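Local structure of endo-polygalacturonase (Pectobacterium carotovorum subsp. carotovorum, 1BHE) at residues Thr249-Ser254 with Thr275-Arg280; Leu270-Thr275 with Val299-Val304. The protein hydrolyses the alpha-1,4 links between galacturonosyl units inside polygalacturonic acid, macerating and soft-rotting plant tissue as a family 28 glycoside hydrolase. All coordinates share one frame; numbering follows the deposited sequence.

Contact 1: Thr249-Ser254 with Thr275-Arg280; sequences TGHGMS and TTNGLR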
loop_
_atom_site.group_PDB
_atom_site.type_symbol
_atom_site.label_atom_id
_atom_site.label_comp_id
_atom_site.label_asym_id
_atom_site.label_seq_id
_atom_site.Cartn_x
_atom_site.Cartn_y
_atom_site.Cartn_z
ATOM N N THR A 249 9.290 -9.887 1.631
ATOM C CA THR A 249 9.752 -9.039 2.722
ATOM C C THR A 249 8.725 -7.937 2.983
ATOM O O THR A 249 7.919 -7.592 2.113
ATOM C CB THR A 249 11.116 -8.383 2.466
ATOM O OG1 THR A 249 11.011 -7.534 1.316
ATOM C CG2 THR A 249 12.195 -9.429 2.243
ATOM N N GLY A 250 8.810 -7.345 4.168
ATOM C CA GLY A 250 7.905 -6.257 4.519
ATOM C C GLY A 250 7.456 -6.353 5.968
ATOM O O GLY A 250 7.959 -7.189 6.723
ATOM N N HIS A 251 6.517 -5.487 6.349
ATOM C CA HIS A 251 6.059 -5.466 7.734
ATOM C C HIS A 251 4.711 -6.143 7.925
ATOM O O HIS A 251 4.205 -6.128 9.049
ATOM C CB HIS A 251 6.092 -4.046 8.298
ATOM C CG HIS A 251 7.476 -3.514 8.547
ATOM N ND1 HIS A 251 7.691 -2.229 8.998
ATOM C CD2 HIS A 251 8.700 -4.061 8.425
ATOM C CE1 HIS A 251 8.988 -2.007 9.128
ATOM N NE2 HIS A 251 9.624 -3.112 8.788
ATOM N N GLY A 252 4.149 -6.768 6.888
ATOM C CA GLY A 252 2.927 -7.512 7.055
ATOM C C GLY A 252 1.658 -7.141 6.331
ATOM O O GLY A 252 1.529 -6.157 5.608
ATOM N N MET A 253 0.679 -8.025 6.511
ATOM C CA MET A 253 -0.704 -7.851 6.077
ATOM C C MET A 253 -1.371 -7.164 7.268
ATOM O O MET A 253 -1.840 -7.821 8.203
ATOM C CB MET A 253 -1.341 -9.192 5.742
ATOM C CG MET A 253 -2.850 -9.187 5.546
ATOM S SD MET A 253 -3.375 -8.064 4.227
ATOM C CE MET A 253 -4.244 -6.816 5.169
ATOM N N SER A 254 -1.256 -5.836 7.319
ATOM C CA SER A 254 -1.667 -5.067 8.467
ATOM C C SER A 254 -2.916 -4.205 8.376
ATOM O O SER A 254 -3.387 -3.772 7.333
ATOM C CB SER A 254 -0.502 -4.123 8.866
ATOM O OG SER A 254 0.704 -4.849 9.044
ATOM N N THR A 275 8.419 -12.161 5.379
ATOM C CA THR A 275 7.789 -10.972 5.949
ATOM C C THR A 275 8.119 -10.919 7.433
ATOM O O THR A 275 8.022 -11.975 8.078
ATOM C CB THR A 275 6.261 -11.012 5.755
ATOM O OG1 THR A 275 5.943 -11.793 4.592
ATOM C CG2 THR A 275 5.691 -9.615 5.563
ATOM N N THR A 276 8.484 -9.765 7.992
ATOM C CA THR A 276 8.838 -9.768 9.414
ATOM C C THR A 276 7.628 -9.969 10.312
ATOM O O THR A 276 7.757 -10.600 11.366
ATOM C CB THR A 276 9.688 -8.580 9.874
ATOM O OG1 THR A 276 8.896 -7.593 10.534
ATOM C CG2 THR A 276 10.435 -7.973 8.705
ATOM N N ASN A 277 6.467 -9.462 9.925
ATOM C CA ASN A 277 5.223 -9.675 10.656
ATOM C C ASN A 277 4.261 -10.366 9.679
ATOM O O ASN A 277 4.362 -10.134 8.469
ATOM C CB ASN A 277 4.590 -8.398 11.183
ATOM C CG ASN A 277 5.505 -7.494 11.968
ATOM O OD1 ASN A 277 6.080 -7.897 12.987
ATOM N ND2 ASN A 277 5.654 -6.257 11.510
ATOM N N GLY A 278 3.365 -11.202 10.187
ATOM C CA GLY A 278 2.424 -11.903 9.317
ATOM C C GLY A 278 1.114 -11.128 9.213
ATOM O O GLY A 278 0.964 -10.212 8.396
ATOM N N LEU A 279 0.170 -11.520 10.058
ATOM C CA LEU A 279 -1.145 -10.898 10.140
ATOM C C LEU A 279 -1.159 -9.931 11.319
ATOM O O LEU A 279 -0.969 -10.330 12.472
ATOM C CB LEU A 279 -2.222 -11.969 10.296
ATOM C CG LEU A 279 -2.175 -13.143 9.314
ATOM C CD1 LEU A 279 -3.131 -14.249 9.758
ATOM C CD2 LEU A 279 -2.515 -12.686 7.907
ATOM N N ARG A 280 -1.376 -8.646 11.038
ATOM C CA ARG A 280 -1.295 -7.656 12.096
ATOM C C ARG A 280 -2.414 -6.642 12.209
ATOM O O ARG A 280 -2.930 -6.088 11.248
ATOM C CB ARG A 280 0.036 -6.908 11.874
ATOM C CG ARG A 280 0.363 -5.874 12.937
ATOM C CD ARG A 280 1.862 -5.574 12.886
ATOM N NE ARG A 280 2.175 -4.714 11.739
ATOM C CZ ARG A 280 3.228 -3.904 11.726
ATOM N NH1 ARG A 280 4.035 -3.877 12.786
ATOM N NH2 ARG A 280 3.477 -3.138 10.675
HETATM O O HOH W 1 -4.342 -7.444 9.188
#
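N277 reaches across to H251 with its side-chain amide: ND2 gives a hydrogen bond to H251 O at 2.9 Å, and that oxygen lies almost in the amide plane. With CG beside the backbone N (chi1 -51°), the short asparagine side chain leans over the loop that carries H251, a residue inferred to belong to the active site. R280 comes to the same place from further along its strand. Its guanidinium meets S254 OG edge-on, NE donating at 3.1 Å close to the plane, while H251 O lies 3.2 Å above one face, near the rim. A bend at chi3 (76°) turns the long chain back toward the histidine, and NH2 ends 3.6 Å from H251 CB. D224 takes a salt bridge from NH2 and a hydrogen bond from S254 OG, so this carboxylate fixes both partners.

The packing is tight at G252, whose positive phi of 118° suits glycine; having no side chain, it can bring CA to 3.3 Å from N277 O. From here the chains pair as parallel strands, M253 N bonding to G278 O and R280 N to M253 O, and a water donates to both M253 O and R280 O. Solvent reaches the other end: T276 is tied by its N to buried G250 O, but its side chain is exposed and runs alongside that of the partly exposed H251, OG1 4.1 Å from CD2. With NE bound to S254 and NH2 to D224, the charge of R280 is probably largely balanced, while N277 holds the histidine backbone and the ring turns to D223, the predicted proton donor.

Contact 2: Leu270-Thr275 with Val299-Val304; sequences LKMNGT and VVMKNV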
loop_
_atom_site.group_PDB
_atom_site.type_symbol
_atom_site.label_atom_id
_atom_site.label_comp_id
_atom_site.label_asym_id
_atom_site.label_seq_id
_atom_site.Cartn_x
_atom_site.Cartn_y
_atom_site.Cartn_z
ATOM N N LEU A 270 -3.221 -16.688 1.379
ATOM C CA LEU A 270 -2.098 -15.767 1.431
ATOM C C LEU A 270 -0.809 -16.505 1.786
ATOM O O LEU A 270 -0.706 -17.096 2.864
ATOM C CB LEU A 270 -2.345 -14.651 2.450
ATOM C CG LEU A 270 -1.180 -13.680 2.690
ATOM C CD1 LEU A 270 -0.763 -12.983 1.407
ATOM C CD2 LEU A 270 -1.546 -12.662 3.763
ATOM N N LYS A 271 0.143 -16.476 0.860
ATOM C CA LYS A 271 1.433 -17.127 1.113
ATOM C C LYS A 271 2.447 -16.059 1.503
ATOM O O LYS A 271 2.578 -15.037 0.826
ATOM C CB LYS A 271 1.904 -17.921 -0.099
ATOM C CG LYS A 271 1.420 -19.363 -0.123
ATOM C CD LYS A 271 0.351 -19.583 -1.182
ATOM C CE LYS A 271 0.699 -20.772 -2.070
ATOM N NZ LYS A 271 0.677 -20.395 -3.513
ATOM N N MET A 272 3.118 -16.258 2.637
ATOM C CA MET A 272 4.095 -15.290 3.125
ATOM C C MET A 272 5.470 -15.924 3.310
ATOM O O MET A 272 5.602 -16.978 3.940
ATOM C CB MET A 272 3.618 -14.666 4.434
ATOM C CG MET A 272 2.204 -14.113 4.397
ATOM S SD MET A 272 1.675 -13.300 5.901
ATOM C CE MET A 272 2.468 -11.703 5.742
ATOM N N ASN A 273 6.498 -15.288 2.752
ATOM C CA ASN A 273 7.857 -15.795 2.892
ATOM C C ASN A 273 8.819 -14.662 3.231
ATOM O O ASN A 273 9.055 -13.783 2.404
ATOM C CB ASN A 273 8.329 -16.518 1.630
ATOM C CG ASN A 273 9.640 -17.254 1.834
ATOM O OD1 ASN A 273 10.479 -16.870 2.648
ATOM N ND2 ASN A 273 9.835 -18.342 1.087
ATOM N N GLY A 274 9.338 -14.669 4.455
ATOM C CA GLY A 274 10.287 -13.661 4.884
ATOM C C GLY A 274 9.727 -12.369 5.434
ATOM O O GLY A 274 10.512 -11.525 5.885
ATOM N N THR A 275 8.419 -12.161 5.379
ATOM C CA THR A 275 7.789 -10.972 5.949
ATOM C C THR A 275 8.119 -10.919 7.433
ATOM O O THR A 275 8.022 -11.975 8.078
ATOM C CB THR A 275 6.261 -11.012 5.755
ATOM O OG1 THR A 275 5.943 -11.793 4.592
ATOM C CG2 THR A 275 5.691 -9.615 5.563
ATOM N N VAL A 299 -3.799 -19.158 5.385
ATOM C CA VAL A 299 -2.571 -18.369 5.379
ATOM C C VAL A 299 -1.382 -19.283 5.683
ATOM O O VAL A 299 -1.397 -19.974 6.706
ATOM C CB VAL A 299 -2.617 -17.240 6.419
ATOM C CG1 VAL A 299 -1.381 -16.349 6.319
ATOM C CG2 VAL A 299 -3.868 -16.386 6.268
ATOM N N VAL A 300 -0.393 -19.334 4.802
ATOM C CA VAL A 300 0.791 -20.166 5.010
ATOM C C VAL A 300 2.029 -19.271 5.100
ATOM O O VAL A 300 2.323 -18.537 4.155
ATOM C CB VAL A 300 0.989 -21.206 3.902
ATOM C CG1 VAL A 300 2.266 -22.014 4.119
ATOM C CG2 VAL A 300 -0.200 -22.159 3.810
ATOM N N MET A 301 2.734 -19.320 6.228
ATOM C CA MET A 301 3.911 -18.487 6.427
ATOM C C MET A 301 5.207 -19.276 6.590
ATOM O O MET A 301 5.257 -20.340 7.203
ATOM C CB MET A 301 3.737 -17.598 7.661
ATOM C CG MET A 301 2.575 -16.622 7.591
ATOM S SD MET A 301 2.216 -15.893 9.197
ATOM C CE MET A 301 0.496 -16.333 9.408
ATOM N N LYS A 302 6.277 -18.719 6.039
ATOM C CA LYS A 302 7.618 -19.276 6.077
ATOM C C LYS A 302 8.608 -18.147 6.395
ATOM O O LYS A 302 8.591 -17.105 5.737
ATOM C CB LYS A 302 8.046 -19.889 4.750
ATOM C CG LYS A 302 7.260 -21.036 4.161
ATOM C CD LYS A 302 8.031 -21.732 3.045
ATOM C CE LYS A 302 7.292 -21.675 1.717
ATOM N NZ LYS A 302 6.756 -23.011 1.325
ATOM N N ASN A 303 9.452 -18.329 7.399
ATOM C CA ASN A 303 10.440 -17.332 7.783
ATOM C C ASN A 303 9.832 -15.995 8.187
ATOM O O ASN A 303 10.372 -14.921 7.905
ATOM C CB ASN A 303 11.469 -17.139 6.662
ATOM C CG ASN A 303 12.347 -18.347 6.413
ATOM O OD1 ASN A 303 12.719 -19.078 7.329
ATOM N ND2 ASN A 303 12.696 -18.596 5.159
ATOM N N VAL A 304 8.728 -16.031 8.925
ATOM C CA VAL A 304 8.060 -14.856 9.465
ATOM C C VAL A 304 8.268 -14.816 10.976
ATOM O O VAL A 304 7.735 -15.650 11.706
ATOM C CB VAL A 304 6.557 -14.885 9.126
ATOM C CG1 VAL A 304 5.804 -13.740 9.778
ATOM C CG2 VAL A 304 6.348 -14.863 7.614
#
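Two successive rungs of the right-handed parallel beta-helix meet where strand 270-273 runs beside strand 299-302, 4.7 Å apart and only 8° from parallel. Backbone bonds step evenly along the pair: V300 N to L270 O, M272 N to V300 O, K302 N to M272 O at 2.8 Å, and finally G274 N to K302 O. Inside the coil, M272 and M301 lie alongside each other and point the same way. Both place CG beside the backbone N (chi1 -51° in M272), which brings M272 SD to 3.8 Å from M301 CG. L270 and V299 occupy the same inner face two pairs earlier, with L270 CB 4.3 Å from V299 CG1.

Such stacking of like residues on neighbouring coils is a hallmark of beta-helices, whose interior is filled by aliphatic ladders; the flexible, unbranched methionines fit between coils without leaving polar atoms to satisfy. The outer face carries K271, N273 and K302, the two lysines extending into solvent, together with V300, an apolar residue that is partly exposed. N273 and N303 also stand side by side, their amide planes 54° apart and N273 OD1 3.8 Å from N303 ND2, too far for a bond.

At the end of the strands both chains turn. G274 takes a positive phi, a conformation that glycine adopts without strain, and N303 is in a left-handed conformation that asparagine tolerates well. Beyond the turn V304 packs against the T275 backbone, its CG1 3.3 Å from T275 O, while T275 OG1 bonds to G248 O on the preceding coil.

The centres of contacts 1 and 2 lie about 8 Å apart on the same side of the molecule, and T275 belongs to both. Along the chain the segments alternate: 249-254, 270-275, 275-280, then 299-304. Strands 253-256, 258-273 and 277-282 follow one another, so the chain passes straight from contact 2 into contact 1 at the corner between two faces of the beta-helix. There the inner residues touch, M272 CE lying 3.4 Å from G278 O and V304 CG1 3.5 Å from G278 N. The apolar interior of the coils therefore backs onto the 277-278 corner, which in turn pairs with the segment holding H251, the inferred active-site histidine.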